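Alpha-ketoglutarate-dependent 2,4-dichlorophenoxyacetate dioxygenase (Bradyrhizobium diazoefficiens, PDB 5BKE) probably catalyses 2-oxoglutarate-dependent oxidation of aryloxyalkanoate herbicides at a metal centre, here occupied by manganese with N-oxalylglycine bound beside it. Local coordinates at residues 95-99 with 271-275; 168-174 with 213-218. All blocks are in the same frame, centred on the assembly; numbering follows the deposited sequence.

In the fold
Contacts 1 and 2 illustrate how chemistry follows place in a cupin-type dioxygenase. Contact 1 lies at the surface, where two irregular loops meet through a proline ring and a single hydrogen bond; its second loop ends on Arg275, which reaches inward to N-oxalylglycine. Contact 2 is partly buried and larger, burying 547 Å² against 206 Å², and unites strand 166-169 and helix 171-176 with the turn and edge strand 216-219 of a four-stranded antiparallel sheet. It relies on backbone bonds, ring faces and a serine-histidine pair. The two share no secondary-structure element, their centres are 27 Å apart, and the segments of contact 2 both fall between those of contact 1 in the sequence.

Contact 1. Residues 95-99 with 271-275; sequences GKPLA and QSQPR. With OGA (N-oxalylglycine), chain O.
Gln271 and Pro97 bring together the loop leading to strand 276-281 and the loop before helix 103-108. Leaving the backbone, the Gln271 side chain sets CG anti to its own N (chi1 -176°) and then bends at chi2, which turns the amide toward Leu98. CG and CD both pass 3.9 Å from Leu98 O, and at the tip NE2 donates to that oxygen over 3.0 Å with an N-H...O angle of 153°. The donor sits 24° off the carbonyl plane. The same NE2 has a weak second bond to Asn90 O. Beside this amide, Pro97 offers its ring to the backbone of the loop: CB lies 3.4 Å from Gln271 O, and CG rests 3.6 Å from Ser272 O and 3.8 Å from Pro274 N. At the end of the segment, Arg275 extends away from Pro97 into the N-oxalylglycine pocket. Its guanidinium meets the ligand carboxylate edge-on, NH1 bonding to O3 at 2.8 Å and NH2 to O4 at 3.0 Å; Thr142 and Arg279 also bind the ligand. One carboxamide bond and proline contacts thus join the loops, while two nearly straight hydrogen bonds from Arg275 fix the rotation of the ligand carboxylate.

Contact 2. Residues 168-174 with 213-218; sequences EHSLMYS and SSHAGK
Strand 166-169 pairs with edge strand 216-219 of a four-stranded antiparallel sheet, and the helix that follows it sits on the type I turn before that edge strand. Gly217 N donates to Glu168 O at 3.1 Å, Glu168 N returns a bond to Lys218 O, and His169 and Ala216 form a non-hydrogen-bonded pair. On their side of the sheet, Ala216 CB stands over the centre of the His169 imidazole, a CH-pi contact 3.8 Å from the centroid, while Ser213 CB comes to the ring edge and Ser119 OG bonds ND1. Ser170 N donates to His215 O over 3.0 Å, from above the carbonyl plane. Ser170 is the N-cap of helix 171-176, its OG accepting from Met172 N and also hydrogen-bonded to Phe191 O. Tyr173 spreads one ring face over Gly217, whose CA is 3.6 Å from the centroid, an approach possible because Gly217 has no side chain; His215 O lies near the ring edge. Replacing Tyr173 with an alanine would probably uncover Gly217 CA and open a gap between the helix and the edge strand. Glu168 and Lys218 run side by side, their CD atoms 3.9 Å apart, with the charged ends not in contact. Next to Tyr173 on the helix, Ser174 OG meets His215 ND1 in the imidazole plane, forming a 2.8 Å hydrogen bond. The serine's chi1 of 57°, with OG between N and the carbonyl carbon, directs it there. Leu171 CD2 lies 3.6 Å from His215 CE1, and Phe120 meets the same imidazole edge-to-face. The polar bond and apolar neighbours therefore restrain rotation of the His215 imidazole, while the neighbouring Ser214 touches the metal ligand His115, placing this turn next to the metal site.

Contact 1. Residues 95-99 with 271-275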
loop_
_atom_site.group_PDB
_atom_site.type_symbol
_atom_site.label_atom_id
_atom_site.label_comp_id
_atom_site.label_asym_id
_atom_site.label_seq_id
_atom_site.Cartn_x
_atom_site.Cartn_y
_atom_site.Cartn_z
ATOM N N GLY C 95 -4.733 -57.046 -31.292
ATOM C CA GLY C 95 -4.781 -55.825 -32.097
ATOM C C GLY C 95 -6.173 -55.218 -32.102
ATOM O O GLY C 95 -6.378 -54.141 -32.671
ATOM N N LYS C 96 -7.124 -55.914 -31.471
ATOM C CA LYS C 96 -8.515 -55.460 -31.361
ATOM C C LYS C 96 -8.975 -55.402 -29.868
ATOM O O LYS C 96 -8.326 -56.027 -29.016
ATOM C CB LYS C 96 -9.429 -56.285 -32.308
ATOM C CG LYS C 96 -10.391 -57.290 -31.683
ATOM C CD LYS C 96 -11.609 -57.492 -32.584
ATOM C CE LYS C 96 -12.923 -57.486 -31.802
ATOM N NZ LYS C 96 -13.120 -58.684 -30.933
ATOM N N PRO C 97 -10.055 -54.629 -29.549
ATOM C CA PRO C 97 -10.471 -54.371 -28.152
ATOM C C PRO C 97 -10.526 -55.572 -27.210
ATOM O O PRO C 97 -10.990 -56.649 -27.592
ATOM C CB PRO C 97 -11.870 -53.779 -28.313
ATOM C CG PRO C 97 -11.783 -53.029 -29.592
ATOM C CD PRO C 97 -10.891 -53.846 -30.488
ATOM N N LEU C 98 -10.048 -55.360 -25.986
ATOM C CA LEU C 98 -10.075 -56.363 -24.922
ATOM C C LEU C 98 -11.500 -56.634 -24.439
ATOM O O LEU C 98 -12.357 -55.746 -24.496
ATOM C CB LEU C 98 -9.213 -55.906 -23.738
ATOM C CG LEU C 98 -7.681 -55.915 -23.814
ATOM C CD1 LEU C 98 -7.131 -54.930 -22.798
ATOM C CD2 LEU C 98 -7.103 -57.302 -23.567
ATOM N N ALA C 99 -11.729 -57.860 -23.963
ATOM C CA ALA C 99 -13.017 -58.289 -23.403
ATOM C C ALA C 99 -13.367 -57.504 -22.147
ATOM O O ALA C 99 -12.489 -57.215 -21.329
ATOM C CB ALA C 99 -13.000 -59.782 -23.096
ATOM N N GLN C 271 -15.906 -49.391 -24.530
ATOM C CA GLN C 271 -14.869 -50.429 -24.603
ATOM C C GLN C 271 -14.876 -51.259 -25.913
ATOM O O GLN C 271 -13.831 -51.780 -26.328
ATOM C CB GLN C 271 -14.894 -51.296 -23.327
ATOM C CG GLN C 271 -13.814 -52.378 -23.183
ATOM C CD GLN C 271 -12.397 -51.945 -23.566
ATOM O OE1 GLN C 271 -11.922 -50.863 -23.191
ATOM N NE2 GLN C 271 -11.710 -52.809 -24.309
ATOM N N SER C 272 -16.028 -51.324 -26.585
ATOM C CA SER C 272 -16.162 -52.062 -27.855
ATOM C C SER C 272 -15.427 -51.439 -29.061
ATOM O O SER C 272 -15.221 -52.117 -30.076
ATOM C CB SER C 272 -17.639 -52.303 -28.190
ATOM O OG SER C 272 -18.322 -51.077 -28.377
ATOM N N GLN C 273 -15.033 -50.168 -28.948
ATOM C CA GLN C 273 -14.313 -49.466 -30.028
ATOM C C GLN C 273 -12.808 -49.295 -29.764
ATOM O O GLN C 273 -12.414 -49.068 -28.615
ATOM C CB GLN C 273 -14.962 -48.119 -30.312
ATOM C CG GLN C 273 -16.173 -48.248 -31.211
ATOM C CD GLN C 273 -16.838 -46.923 -31.459
ATOM O OE1 GLN C 273 -16.405 -46.152 -32.319
ATOM N NE2 GLN C 273 -17.901 -46.645 -30.711
ATOM N N PRO C 274 -11.965 -49.409 -30.822
ATOM C CA PRO C 274 -10.514 -49.354 -30.594
ATOM C C PRO C 274 -10.054 -47.994 -30.047
ATOM O O PRO C 274 -10.606 -46.954 -30.410
ATOM C CB PRO C 274 -9.924 -49.611 -31.986
ATOM C CG PRO C 274 -10.991 -49.206 -32.938
ATOM C CD PRO C 274 -12.279 -49.558 -32.257
ATOM N N ARG C 275 -9.080 -48.030 -29.143
ATOM C CA ARG C 275 -8.464 -46.831 -28.603
ATOM C C ARG C 275 -6.981 -47.120 -28.514
ATOM O O ARG C 275 -6.540 -47.743 -27.563
ATOM C CB ARG C 275 -9.042 -46.498 -27.218
ATOM C CG ARG C 275 -8.587 -45.146 -26.688
ATOM C CD ARG C 275 -9.327 -44.749 -25.432
ATOM N NE ARG C 275 -9.041 -43.358 -25.065
ATOM C CZ ARG C 275 -8.106 -42.973 -24.194
ATOM N NH1 ARG C 275 -7.334 -43.870 -23.569
ATOM N NH2 ARG C 275 -7.939 -41.679 -23.950
HETATM C C1 OGA O . -1.167 -42.695 -19.152
HETATM C C2 OGA O . -2.572 -42.447 -18.910
HETATM C C4 OGA O . -4.768 -42.019 -19.930
HETATM C C5 OGA O . -5.306 -42.127 -21.330
HETATM O O1 OGA O . -0.383 -42.550 -18.183
HETATM O O2 OGA O . -0.802 -42.996 -20.310
HETATM O "O2'" OGA O . -2.981 -42.507 -17.754
HETATM O O3 OGA O . -5.135 -43.217 -21.924
HETATM N N1 OGA O . -3.318 -42.131 -19.959
HETATM O O4 OGA O . -5.878 -41.134 -21.836
#

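Contact 2. Residues 168-174 with 213-218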
loop_
_atom_site.group_PDB
_atom_site.type_symbol
_atom_site.label_atom_id
_atom_site.label_comp_id
_atom_site.label_asym_id
_atom_site.label_seq_id
_atom_site.Cartn_x
_atom_site.Cartn_y
_atom_site.Cartn_z
ATOM N N GLU C 168 1.963 -43.757 1.514
ATOM C CA GLU C 168 2.347 -45.059 0.968
ATOM C C GLU C 168 1.634 -45.293 -0.364
ATOM O O GLU C 168 0.402 -45.331 -0.419
ATOM C CB GLU C 168 2.031 -46.187 1.960
ATOM C CG GLU C 168 2.790 -46.058 3.271
ATOM C CD GLU C 168 2.770 -47.304 4.152
ATOM O OE1 GLU C 168 2.404 -48.409 3.676
ATOM O OE2 GLU C 168 3.150 -47.163 5.339
ATOM N N HIS C 169 2.418 -45.422 -1.430
ATOM C CA HIS C 169 1.879 -45.621 -2.772
ATOM C C HIS C 169 2.079 -47.069 -3.230
ATOM O O HIS C 169 3.182 -47.622 -3.113
ATOM C CB HIS C 169 2.579 -44.730 -3.787
ATOM C CG HIS C 169 2.310 -43.264 -3.633
ATOM N ND1 HIS C 169 1.706 -42.517 -4.623
ATOM C CD2 HIS C 169 2.620 -42.394 -2.640
ATOM C CE1 HIS C 169 1.644 -41.253 -4.240
ATOM N NE2 HIS C 169 2.199 -41.151 -3.045
ATOM N N SER C 170 1.014 -47.655 -3.775
ATOM C CA SER C 170 1.042 -48.985 -4.369
ATOM C C SER C 170 -0.056 -49.125 -5.421
ATOM O O SER C 170 -1.174 -48.622 -5.229
ATOM C CB SER C 170 0.835 -50.050 -3.290
ATOM O OG SER C 170 0.730 -51.340 -3.861
ATOM N N LEU C 171 0.256 -49.844 -6.503
ATOM C CA LEU C 171 -0.762 -50.274 -7.476
ATOM C C LEU C 171 -1.910 -51.055 -6.837
ATOM O O LEU C 171 -3.036 -51.021 -7.335
ATOM C CB LEU C 171 -0.147 -51.073 -8.626
ATOM C CG LEU C 171 0.498 -50.239 -9.737
ATOM C CD1 LEU C 171 1.530 -51.042 -10.515
ATOM C CD2 LEU C 171 -0.538 -49.634 -10.678
ATOM N N MET C 172 -1.633 -51.716 -5.715
ATOM C CA MET C 172 -2.657 -52.442 -4.958
ATOM C C MET C 172 -3.708 -51.522 -4.317
ATOM O O MET C 172 -4.850 -51.939 -4.100
ATOM C CB MET C 172 -2.014 -53.337 -3.893
ATOM C CG MET C 172 -1.065 -54.405 -4.434
ATOM S SD MET C 172 -0.557 -55.638 -3.200
ATOM C CE MET C 172 0.655 -54.746 -2.221
ATOM N N TYR C 173 -3.324 -50.281 -4.004
ATOM C CA TYR C 173 -4.269 -49.303 -3.437
ATOM C C TYR C 173 -5.236 -48.739 -4.487
ATOM O O TYR C 173 -6.449 -48.678 -4.248
ATOM C CB TYR C 173 -3.545 -48.163 -2.728
ATOM C CG TYR C 173 -2.944 -48.490 -1.374
ATOM C CD1 TYR C 173 -3.717 -49.066 -0.355
ATOM C CD2 TYR C 173 -1.604 -48.170 -1.088
ATOM C CE1 TYR C 173 -3.168 -49.342 0.894
ATOM C CE2 TYR C 173 -1.045 -48.443 0.158
ATOM C CZ TYR C 173 -1.830 -49.026 1.148
ATOM O OH TYR C 173 -1.288 -49.299 2.388
ATOM N N SER C 174 -4.694 -48.345 -5.639
ATOM C CA SER C 174 -5.497 -47.810 -6.733
ATOM C C SER C 174 -6.441 -48.851 -7.332
ATOM O O SER C 174 -7.615 -48.551 -7.566
ATOM C CB SER C 174 -4.619 -47.197 -7.816
ATOM O OG SER C 174 -3.687 -48.134 -8.312
ATOM N N SER C 213 -2.332 -38.867 -5.808
ATOM C CA SER C 213 -2.358 -40.046 -6.684
ATOM C C SER C 213 -3.281 -41.120 -6.139
ATOM O O SER C 213 -3.339 -41.351 -4.917
ATOM C CB SER C 213 -0.943 -40.628 -6.864
ATOM O OG SER C 213 -0.911 -41.592 -7.904
ATOM N N SER C 214 -3.994 -41.779 -7.053
ATOM C CA SER C 214 -4.822 -42.956 -6.723
ATOM C C SER C 214 -4.027 -44.079 -6.024
ATOM O O SER C 214 -4.589 -44.846 -5.246
ATOM C CB SER C 214 -5.486 -43.509 -7.983
ATOM O OG SER C 214 -4.500 -43.948 -8.905
ATOM N N HIS C 215 -2.731 -44.160 -6.303
ATOM C CA HIS C 215 -1.857 -45.171 -5.689
ATOM C C HIS C 215 -1.626 -44.955 -4.183
ATOM O O HIS C 215 -1.357 -45.908 -3.460
ATOM C CB HIS C 215 -0.535 -45.284 -6.448
ATOM C CG HIS C 215 -0.698 -45.420 -7.933
ATOM N ND1 HIS C 215 -1.520 -46.366 -8.513
ATOM C CD2 HIS C 215 -0.132 -44.738 -8.958
ATOM C CE1 HIS C 215 -1.459 -46.253 -9.830
ATOM N NE2 HIS C 215 -0.623 -45.274 -10.125
ATOM N N ALA C 216 -1.767 -43.711 -3.718
ATOM C CA ALA C 216 -1.646 -43.376 -2.296
ATOM C C ALA C 216 -2.874 -43.841 -1.504
ATOM O O ALA C 216 -3.993 -43.317 -1.675
ATOM C CB ALA C 216 -1.391 -41.887 -2.105
ATOM N N GLY C 217 -2.655 -44.840 -0.649
ATOM C CA GLY C 217 -3.733 -45.466 0.098
ATOM C C GLY C 217 -3.720 -45.222 1.585
ATOM O O GLY C 217 -4.680 -45.568 2.269
ATOM N N LYS C 218 -2.636 -44.643 2.096
ATOM C CA LYS C 218 -2.591 -44.196 3.492
ATOM C C LYS C 218 -1.523 -43.126 3.716
ATOM O O LYS C 218 -0.578 -43.002 2.930
ATOM C CB LYS C 218 -2.403 -45.381 4.461
ATOM C CG LYS C 218 -0.989 -45.937 4.546
ATOM C CD LYS C 218 -0.844 -46.968 5.662
ATOM C CE LYS C 218 -0.857 -46.334 7.050
ATOM N NZ LYS C 218 -0.867 -47.377 8.111
#